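Local coordinates for D-isomer specific 2-hydroxyacid dehydrogenase family protein (PDB 3HG7) that probably acts as an NAD-dependent oxidoreductase of the D-isomer specific 2-hydroxyacid dehydrogenase family, at residues A[68-73]-A[295-300]; A[7-12]-A[49-54]. The protein carries 1 engineered substitution. All coordinates share one frame; numbering follows the deposited sequence.

From the N terminus, strand 6-11 runs out, the chain passes through helix 15-24, strand 30-34 and helix 38-44, and contact 2 closes this short excursion by bringing 49-54 alongside 7-12. Contact 1 opens just afterwards at 68-73 and closes only at 295-300, after the whole seven-stranded Rossmann-type sheet has been threaded, so the two loops follow in series and neither nests nor crosses. They share one five-stranded parallel sheet, in which strands 50-53 and 70-73 are neighbours: Gln72 N lies 2.8 Å from Leu51 O, a probable hydrogen bond. Contact 2 builds this sheet from within; contact 1 lays the late helix 286-301 against it.

Contact 1. Residues A[68-73]-A[295-300]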
ATOM      1  N   LEU A  68       1.322 -26.953   8.085  1.00  9.68           N
ATOM      2  CA  LEU A  68       1.810 -25.576   7.984  1.00  9.87           C
ATOM      3  C   LEU A  68       2.144 -24.952   9.344  1.00 10.87           C
ATOM      4  O   LEU A  68       1.300 -24.967  10.245  1.00 12.05           O
ATOM      5  CB  LEU A  68       0.784 -24.698   7.251  1.00 10.08           C
ATOM      6  CG  LEU A  68       1.182 -23.222   7.072  1.00 10.77           C
ATOM      7  CD1 LEU A  68       2.400 -23.099   6.155  1.00  8.98           C
ATOM      8  CD2 LEU A  68       0.043 -22.425   6.509  1.00  9.53           C
ATOM      9  N   SER A  69       3.371 -24.442   9.452  1.00  8.62           N
ATOM     10  CA  SER A  69       3.940 -23.791  10.622  1.00  9.01           C
ATOM     11  C   SER A  69       4.130 -22.293  10.432  1.00  8.61           C
ATOM     12  O   SER A  69       3.967 -21.489  11.386  1.00  8.94           O
ATOM     13  CB  SER A  69       5.322 -24.411  10.882  1.00  8.73           C
ATOM     14  OG  SER A  69       5.129 -25.716  11.399  1.00 25.90           O
ATOM     15  N   TRP A  70       4.553 -21.923   9.224  1.00  8.74           N
ATOM     16  CA  TRP A  70       4.844 -20.517   8.885  1.00  8.75           C
ATOM     17  C   TRP A  70       4.494 -20.168   7.419  1.00  9.82           C
ATOM     18  O   TRP A  70       4.916 -20.824   6.464  1.00  9.13           O
ATOM     19  CB  TRP A  70       6.293 -20.168   9.213  1.00  9.14           C
ATOM     20  CG  TRP A  70       6.744 -18.855   8.688  1.00 10.82           C
ATOM     21  CD1 TRP A  70       6.062 -17.658   8.718  1.00  9.19           C
ATOM     22  CD2 TRP A  70       7.972 -18.601   8.013  1.00  9.11           C
ATOM     23  NE1 TRP A  70       6.802 -16.694   8.103  1.00  9.21           N
ATOM     24  CE2 TRP A  70       7.972 -17.248   7.646  1.00 10.15           C
ATOM     25  CE3 TRP A  70       9.063 -19.404   7.654  1.00 10.96           C
ATOM     26  CZ2 TRP A  70       9.033 -16.659   6.933  1.00  9.81           C
ATOM     27  CZ3 TRP A  70      10.118 -18.826   6.960  1.00  9.17           C
ATOM     28  CH2 TRP A  70      10.099 -17.457   6.616  1.00 12.12           C
ATOM     29  N   PHE A  71       3.690 -19.122   7.285  1.00  9.95           N
ATOM     30  CA  PHE A  71       3.248 -18.589   5.973  1.00 10.45           C
ATOM     31  C   PHE A  71       3.796 -17.173   5.875  1.00  9.94           C
ATOM     32  O   PHE A  71       3.447 -16.293   6.666  1.00 11.62           O
ATOM     33  CB  PHE A  71       1.718 -18.577   5.973  1.00 11.43           C
ATOM     34  CG  PHE A  71       1.068 -18.034   4.717  1.00 11.11           C
ATOM     35  CD1 PHE A  71       1.800 -17.503   3.673  1.00 12.93           C
ATOM     36  CD2 PHE A  71      -0.314 -17.994   4.653  1.00 13.27           C
ATOM     37  CE1 PHE A  71       1.141 -16.948   2.522  1.00 11.80           C
ATOM     38  CE2 PHE A  71      -0.968 -17.459   3.532  1.00 11.94           C
ATOM     39  CZ  PHE A  71      -0.216 -16.929   2.480  1.00 13.21           C
ATOM     40  N   GLN A  72       4.697 -16.977   4.930  1.00 10.22           N
ATOM     41  CA  GLN A  72       5.177 -15.650   4.562  1.00  9.43           C
ATOM     42  C   GLN A  72       4.316 -15.145   3.400  1.00 10.09           C
ATOM     43  O   GLN A  72       4.406 -15.687   2.273  1.00  9.64           O
ATOM     44  CB  GLN A  72       6.626 -15.703   4.104  1.00  9.55           C
ATOM     45  CG  GLN A  72       7.172 -14.342   3.580  1.00 12.35           C
ATOM     46  CD  GLN A  72       7.264 -13.304   4.671  1.00 12.10           C
ATOM     47  OE1 GLN A  72       7.946 -13.506   5.700  1.00 12.70           O
ATOM     48  NE2 GLN A  72       6.566 -12.177   4.474  1.00 12.53           N
ATOM     49  N   SER A  73       3.486 -14.149   3.686  1.00 11.56           N
ATOM     50  CA  SER A  73       2.726 -13.429   2.636  1.00 13.34           C
ATOM     51  C   SER A  73       3.663 -12.569   1.786  1.00 13.25           C
ATOM     52  O   SER A  73       4.623 -12.001   2.287  1.00 13.86           O
ATOM     53  CB  SER A  73       1.623 -12.553   3.239  1.00 14.20           C
ATOM     54  OG  SER A  73       1.043 -11.705   2.235  1.00 13.25           O
ATOM     55  N   ARG A 295      15.758 -13.973   5.744  1.00 14.46           N
ATOM     56  CA  ARG A 295      16.093 -13.504   7.104  1.00 14.81           C
ATOM     57  C   ARG A 295      15.123 -14.124   8.122  1.00 13.75           C
ATOM     58  O   ARG A 295      15.536 -14.582   9.179  1.00 11.70           O
ATOM     59  CB  ARG A 295      16.132 -11.954   7.211  1.00 16.61           C
ATOM     60  CG  ARG A 295      17.293 -11.273   6.478  1.00 40.47           C
ATOM     61  CD  ARG A 295      17.394  -9.751   6.797  1.00 21.21           C
ATOM     62  NE  ARG A 295      16.079  -9.143   7.026  1.00 41.80           N
ATOM     63  CZ  ARG A 295      15.484  -8.273   6.210  1.00 22.87           C
ATOM     64  NH1 ARG A 295      14.278  -7.801   6.515  1.00 41.87           N
ATOM     65  NH2 ARG A 295      16.086  -7.878   5.094  1.00 41.87           N
ATOM     66  N   ASN A 296      13.835 -14.155   7.777  1.00 14.11           N
ATOM     67  CA  ASN A 296      12.831 -14.794   8.623  1.00 13.61           C
ATOM     68  C   ASN A 296      13.035 -16.299   8.729  1.00 11.82           C
ATOM     69  O   ASN A 296      12.795 -16.885   9.780  1.00 11.06           O
ATOM     70  CB  ASN A 296      11.414 -14.472   8.131  1.00 13.48           C
ATOM     71  CG  ASN A 296      10.769 -13.299   8.887  1.00 11.63           C
ATOM     72  OD1 ASN A 296      11.213 -12.900   9.979  1.00 15.13           O
ATOM     73  ND2 ASN A 296       9.689 -12.776   8.324  1.00 14.45           N
ATOM     74  N   TYR A 297      13.502 -16.922   7.652  1.00 11.91           N
ATOM     75  CA  TYR A 297      13.773 -18.364   7.667  1.00 11.90           C
ATOM     76  C   TYR A 297      14.856 -18.710   8.696  1.00 13.06           C
ATOM     77  O   TYR A 297      14.695 -19.638   9.496  1.00 13.77           O
ATOM     78  CB  TYR A 297      14.160 -18.863   6.268  1.00 11.68           C
ATOM     79  CG  TYR A 297      14.489 -20.336   6.237  1.00 11.57           C
ATOM     80  CD1 TYR A 297      13.483 -21.289   6.190  1.00 10.27           C
ATOM     81  CD2 TYR A 297      15.810 -20.772   6.223  1.00 11.86           C
ATOM     82  CE1 TYR A 297      13.789 -22.640   6.162  1.00 11.80           C
ATOM     83  CE2 TYR A 297      16.131 -22.105   6.193  1.00 11.97           C
ATOM     84  CZ  TYR A 297      15.120 -23.044   6.174  1.00 11.59           C
ATOM     85  OH  TYR A 297      15.415 -24.392   6.146  1.00 12.57           O
ATOM     86  N   ILE A 298      15.946 -17.949   8.684  1.00 13.90           N
ATOM     87  CA  ILE A 298      17.002 -18.111   9.713  1.00 14.37           C
ATOM     88  C   ILE A 298      16.477 -18.007  11.151  1.00 14.18           C
ATOM     89  O   ILE A 298      16.859 -18.814  12.000  1.00 15.36           O
ATOM     90  CB  ILE A 298      18.170 -17.114   9.526  1.00 15.32           C
ATOM     91  CG1 ILE A 298      18.778 -17.197   8.124  1.00 20.33           C
ATOM     92  CG2 ILE A 298      19.251 -17.318  10.627  1.00 19.75           C
ATOM     93  CD1 ILE A 298      19.188 -18.574   7.665  1.00 17.02           C
ATOM     94  N   ARG A 299      15.611 -17.033  11.425  1.00 13.40           N
ATOM     95  CA  ARG A 299      14.993 -16.909  12.758  1.00 13.50           C
ATOM     96  C   ARG A 299      14.077 -18.105  13.026  1.00 11.98           C
ATOM     97  O   ARG A 299      14.141 -18.751  14.080  1.00 11.46           O
ATOM     98  CB  ARG A 299      14.195 -15.598  12.866  1.00 14.99           C
ATOM     99  CG  ARG A 299      15.007 -14.282  12.836  1.00 23.43           C
ATOM    100  CD  ARG A 299      14.130 -13.180  12.252  1.00 18.82           C
ATOM    101  NE  ARG A 299      14.795 -11.875  12.168  1.00 23.48           N
ATOM    102  CZ  ARG A 299      14.532 -10.946  11.249  1.00 21.29           C
ATOM    103  NH1 ARG A 299      13.616 -11.153  10.298  1.00 24.14           N
ATOM    104  NH2 ARG A 299      15.197  -9.795  11.265  1.00 23.23           N
ATOM    105  N   PHE A 300      13.260 -18.448  12.037  1.00 11.31           N
ATOM    106  CA  PHE A 300      12.319 -19.562  12.180  1.00  9.97           C
ATOM    107  C   PHE A 300      12.944 -20.914  12.577  1.00  9.88           C
ATOM    108  O   PHE A 300      12.448 -21.600  13.487  1.00  8.14           O
ATOM    109  CB  PHE A 300      11.519 -19.718  10.857  1.00 11.12           C
ATOM    110  CG  PHE A 300      10.588 -20.884  10.851  1.00  9.56           C
ATOM    111  CD1 PHE A 300       9.415 -20.866  11.593  1.00 12.87           C
ATOM    112  CD2 PHE A 300      10.861 -22.002  10.070  1.00 12.01           C
ATOM    113  CE1 PHE A 300       8.537 -21.978  11.587  1.00  9.21           C
ATOM    114  CE2 PHE A 300       9.990 -23.104  10.054  1.00 10.57           C
ATOM    115  CZ  PHE A 300       8.815 -23.081  10.818  1.00 13.06           C
TER
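Trp70 reaches from strand 70-73 to segment 295-300 of helix 286-301 and meets three of its residues. The far atoms of the indole reach the helix obliquely: CZ2 comes within 3.4 Å of Asn296 CB, and CH2 within 3.6 Å of Tyr297 N. Nearer the strand, CE3 and CB meet Phe300. Trp70 CE3 sits 3.8 Å above the plane of the Phe300 ring, offset toward the rim, while Trp70 CB makes an off-centre CH-pi contact with that same ring. The two rings meet obliquely, their planes inclined by 38°. Ser69 CB closes the edge of the phenyl group, 3.7 Å from Phe300 CZ. With CG anti to the backbone N (chi1 170°), the indole is carried forward from the strand to the helix.

One turn of helix away from Phe300, the polar link is a straight amide-amide hydrogen bond: Asn296 ND2 gives to Gln72 OE1 at 3.2 Å, in the carbonyl plane, and the two amides are nearly coplanar, 19° apart. Both ends of this bridge are braced. Gln72 NE2 donates to Ser73 O and also to Asn94 O, and Gln72 OE1 shares Thr93 OG1 with Trp70 NE1, so the indole and the amide are positioned by one hydroxyl. Asn296 OD1 accepts from the backbone of Asp307 and from Arg299 NH1, the latter from above its carbonyl plane.

Running nearly antiparallel to strand 70-73, the helix covers one face of a five-stranded parallel sheet of order 2-1-3-4-5, the flavodoxin-like domain that accompanies the NAD-binding domain in this family; the helix comes from late in the chain.

Contact 2. Residues A[7-12]-A[49-54]; sequences TLLLLS and HILMAE
Glu54 OE2 receives the shortest polar bond between the segments, from Ser12 OG at 2.7 Å. The serine approaches the syn lone pair of the carboxylate, and Thr74 OG1 holds the same oxygen from strand 70-73's following loop, while Glu54 OE1 takes Gln13 N. Ser12 OG in turn accepts from Asp14 N. Glu54 is itself the N-cap residue before helix 55-58, and its chain, bent at chi2 (84°), folds back to bring the carboxylate to the serine.

Behind this junction the strands pair in parallel, Leu8 to Leu11 facing Ile50 to Ala53. Leu9 bonds strand 50-53 through both its N (to Ile50 O) and its O (from Met52 N), and Leu11 N then meets Met52 O at 2.9 Å with an N-H...O angle of 175°. A weak bond from Glu54 N to Leu11 O ends the ladder. At its start Thr7 O takes Ile50 N at 3.0 Å and, weakly, His49 N. There the His49 ring also receives Thr7 N on ND1, edge-on and in its plane, at 3.0 Å, so the imidazole takes up the N-H of Thr7 at the start of the pairing.

The side chains alternate. Leu8 and Leu10 share a face with Ile50 and Met52: Leu8 CD1 lies against Ile50 CG2 at 3.7 Å, and Leu10 CD2 beside Met52 CB at 4.0 Å. On the opposite face, Leu9 and Leu51 run side by side, and Leu11 CB touches Ala53 CB at 3.7 Å.

Both strands are interior: 6-11 has strand 30-34 on its other side, and 50-53 has strand 70-73. Helix 15-24 lies on the Leu8 and Met52 face through Tyr18 and Leu22, while Phe71 packs on Leu51 and Ala53.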
ATOM      1  N   THR A   7       9.591 -28.641   3.993  1.00 12.51           N
ATOM      2  CA  THR A   7       9.124 -28.342   2.635  1.00 10.33           C
ATOM      3  C   THR A   7       8.530 -26.941   2.587  1.00  9.80           C
ATOM      4  O   THR A   7       7.717 -26.601   3.433  1.00 10.22           O
ATOM      5  CB  THR A   7       8.069 -29.363   2.211  1.00 10.24           C
ATOM      6  OG1 THR A   7       8.686 -30.663   2.095  1.00 11.29           O
ATOM      7  CG2 THR A   7       7.449 -28.994   0.820  1.00 11.02           C
ATOM      8  N   LEU A   8       8.982 -26.148   1.624  1.00  9.85           N
ATOM      9  CA  LEU A   8       8.422 -24.832   1.325  1.00  9.86           C
ATOM     10  C   LEU A   8       7.588 -24.999   0.053  1.00 10.71           C
ATOM     11  O   LEU A   8       8.058 -25.600  -0.912  1.00 12.25           O
ATOM     12  CB  LEU A   8       9.531 -23.835   1.030  1.00  9.64           C
ATOM     13  CG  LEU A   8       9.137 -22.512   0.331  1.00 12.45           C
ATOM     14  CD1 LEU A   8       8.170 -21.679   1.197  1.00 10.81           C
ATOM     15  CD2 LEU A   8      10.395 -21.716   0.032  1.00 10.77           C
ATOM     16  N   LEU A   9       6.368 -24.467   0.058  1.00 10.71           N
ATOM     17  CA  LEU A   9       5.576 -24.412  -1.179  1.00  9.85           C
ATOM     18  C   LEU A   9       5.460 -22.961  -1.642  1.00  8.53           C
ATOM     19  O   LEU A   9       5.063 -22.119  -0.851  1.00  7.88           O
ATOM     20  CB  LEU A   9       4.177 -25.015  -0.984  1.00 10.99           C
ATOM     21  CG  LEU A   9       3.239 -24.968  -2.226  1.00 11.19           C
ATOM     22  CD1 LEU A   9       3.827 -25.772  -3.382  1.00 12.22           C
ATOM     23  CD2 LEU A   9       1.863 -25.572  -1.857  1.00 12.70           C
ATOM     24  N   LEU A  10       5.758 -22.711  -2.935  1.00  8.71           N
ATOM     25  CA  LEU A  10       5.657 -21.379  -3.547  1.00 10.44           C
ATOM     26  C   LEU A  10       4.338 -21.326  -4.306  1.00 11.13           C
ATOM     27  O   LEU A  10       4.100 -22.167  -5.165  1.00 12.76           O
ATOM     28  CB  LEU A  10       6.807 -21.168  -4.539  1.00 11.93           C
ATOM     29  CG  LEU A  10       8.200 -21.197  -3.888  1.00 11.37           C
ATOM     30  CD1 LEU A  10       9.242 -21.067  -4.945  1.00 13.49           C
ATOM     31  CD2 LEU A  10       8.301 -20.017  -2.911  1.00 13.10           C
ATOM     32  N   LEU A  11       3.478 -20.392  -3.914  1.00 11.65           N
ATOM     33  CA  LEU A  11       2.148 -20.219  -4.493  1.00 12.89           C
ATOM     34  C   LEU A  11       1.960 -18.704  -4.784  1.00 11.83           C
ATOM     35  O   LEU A  11       1.053 -18.019  -4.230  1.00 11.61           O
ATOM     36  CB  LEU A  11       1.109 -20.737  -3.517  1.00 15.87           C
ATOM     37  CG  LEU A  11      -0.371 -20.690  -3.842  1.00 26.53           C
ATOM     38  CD1 LEU A  11      -0.661 -21.518  -5.076  1.00 18.90           C
ATOM     39  CD2 LEU A  11      -1.116 -21.252  -2.640  1.00 18.24           C
ATOM     40  N   SER A  12       2.835 -18.206  -5.666  1.00 10.51           N
ATOM     41  CA  SER A  12       2.893 -16.794  -6.039  1.00 10.68           C
ATOM     42  C   SER A  12       2.874 -16.582  -7.561  1.00 11.51           C
ATOM     43  O   SER A  12       3.393 -17.396  -8.307  1.00 10.53           O
ATOM     44  CB  SER A  12       4.175 -16.165  -5.500  1.00 10.58           C
ATOM     45  OG  SER A  12       4.299 -14.823  -5.959  1.00 12.24           O
ATOM     46  N   HIS A  49       5.509 -27.394   5.207  1.00  8.96           N
ATOM     47  CA  HIS A  49       5.735 -26.740   6.494  1.00  8.99           C
ATOM     48  C   HIS A  49       5.786 -25.221   6.394  1.00  8.59           C
ATOM     49  O   HIS A  49       5.400 -24.542   7.333  1.00  8.91           O
ATOM     50  CB  HIS A  49       7.013 -27.258   7.137  1.00 10.38           C
ATOM     51  CG  HIS A  49       7.088 -28.744   7.150  1.00  9.65           C
ATOM     52  ND1 HIS A  49       7.710 -29.450   6.145  1.00 11.06           N
ATOM     53  CD2 HIS A  49       6.567 -29.666   7.997  1.00  9.72           C
ATOM     54  CE1 HIS A  49       7.604 -30.749   6.395  1.00  9.28           C
ATOM     55  NE2 HIS A  49       6.904 -30.907   7.502  1.00 11.20           N
ATOM     56  N   ILE A  50       6.252 -24.709   5.258  1.00  8.39           N
ATOM     57  CA  ILE A  50       6.395 -23.260   5.067  1.00  7.91           C
ATOM     58  C   ILE A  50       5.672 -22.928   3.796  1.00  8.35           C
ATOM     59  O   ILE A  50       5.755 -23.683   2.844  1.00  9.20           O
ATOM     60  CB  ILE A  50       7.891 -22.843   4.926  1.00  8.36           C
ATOM     61  CG1 ILE A  50       8.672 -23.332   6.173  1.00  8.41           C
ATOM     62  CG2 ILE A  50       8.018 -21.292   4.851  1.00  8.54           C
ATOM     63  CD1 ILE A  50      10.138 -22.988   6.124  1.00  9.92           C
ATOM     64  N   LEU A  51       4.979 -21.795   3.762  1.00  7.35           N
ATOM     65  CA  LEU A  51       4.324 -21.370   2.521  1.00  8.35           C
ATOM     66  C   LEU A  51       4.733 -19.915   2.199  1.00  9.53           C
ATOM     67  O   LEU A  51       4.775 -19.055   3.097  1.00 10.15           O
ATOM     68  CB  LEU A  51       2.810 -21.445   2.722  1.00 10.32           C
ATOM     69  CG  LEU A  51       1.937 -21.057   1.525  1.00 14.39           C
ATOM     70  CD1 LEU A  51       2.045 -22.116   0.428  1.00 10.90           C
ATOM     71  CD2 LEU A  51       0.490 -20.899   1.992  1.00 11.90           C
ATOM     72  N   MET A  52       5.043 -19.630   0.933  1.00 10.08           N
ATOM     73  CA  MET A  52       5.172 -18.216   0.514  1.00 10.41           C
ATOM     74  C   MET A  52       4.198 -17.996  -0.643  1.00 10.04           C
ATOM     75  O   MET A  52       4.280 -18.714  -1.646  1.00 10.92           O
ATOM     76  CB  MET A  52       6.589 -17.883   0.067  1.00 10.88           C
ATOM     77  CG  MET A  52       6.731 -16.396  -0.414  1.00 15.64           C
ATOM     78  SD  MET A  52       8.240 -15.445   0.016  1.00 12.18           S
ATOM     79  CE  MET A  52       9.397 -16.466  -0.862  1.00 15.37           C
ATOM     80  N   ALA A  53       3.283 -17.046  -0.481  1.00 10.26           N
ATOM     81  CA  ALA A  53       2.120 -16.939  -1.391  1.00 10.50           C
ATOM     82  C   ALA A  53       1.463 -15.600  -1.271  1.00 10.49           C
ATOM     83  O   ALA A  53       1.682 -14.876  -0.298  1.00  9.84           O
ATOM     84  CB  ALA A  53       1.076 -18.003  -1.041  1.00 10.54           C
ATOM     85  N   GLU A  54       0.638 -15.267  -2.268  1.00 11.02           N
ATOM     86  CA  GLU A  54      -0.277 -14.139  -2.106  1.00 10.74           C
ATOM     87  C   GLU A  54      -1.404 -14.692  -1.264  1.00 10.73           C
ATOM     88  O   GLU A  54      -1.813 -15.853  -1.458  1.00  9.74           O
ATOM     89  CB  GLU A  54      -0.794 -13.643  -3.466  1.00 11.46           C
ATOM     90  CG  GLU A  54       0.177 -12.724  -4.165  1.00 16.10           C
ATOM     91  CD  GLU A  54       1.229 -13.485  -4.943  1.00 13.37           C
ATOM     92  OE1 GLU A  54       0.854 -14.128  -5.944  1.00 16.38           O
ATOM     93  OE2 GLU A  54       2.433 -13.369  -4.618  1.00 15.71           O
TER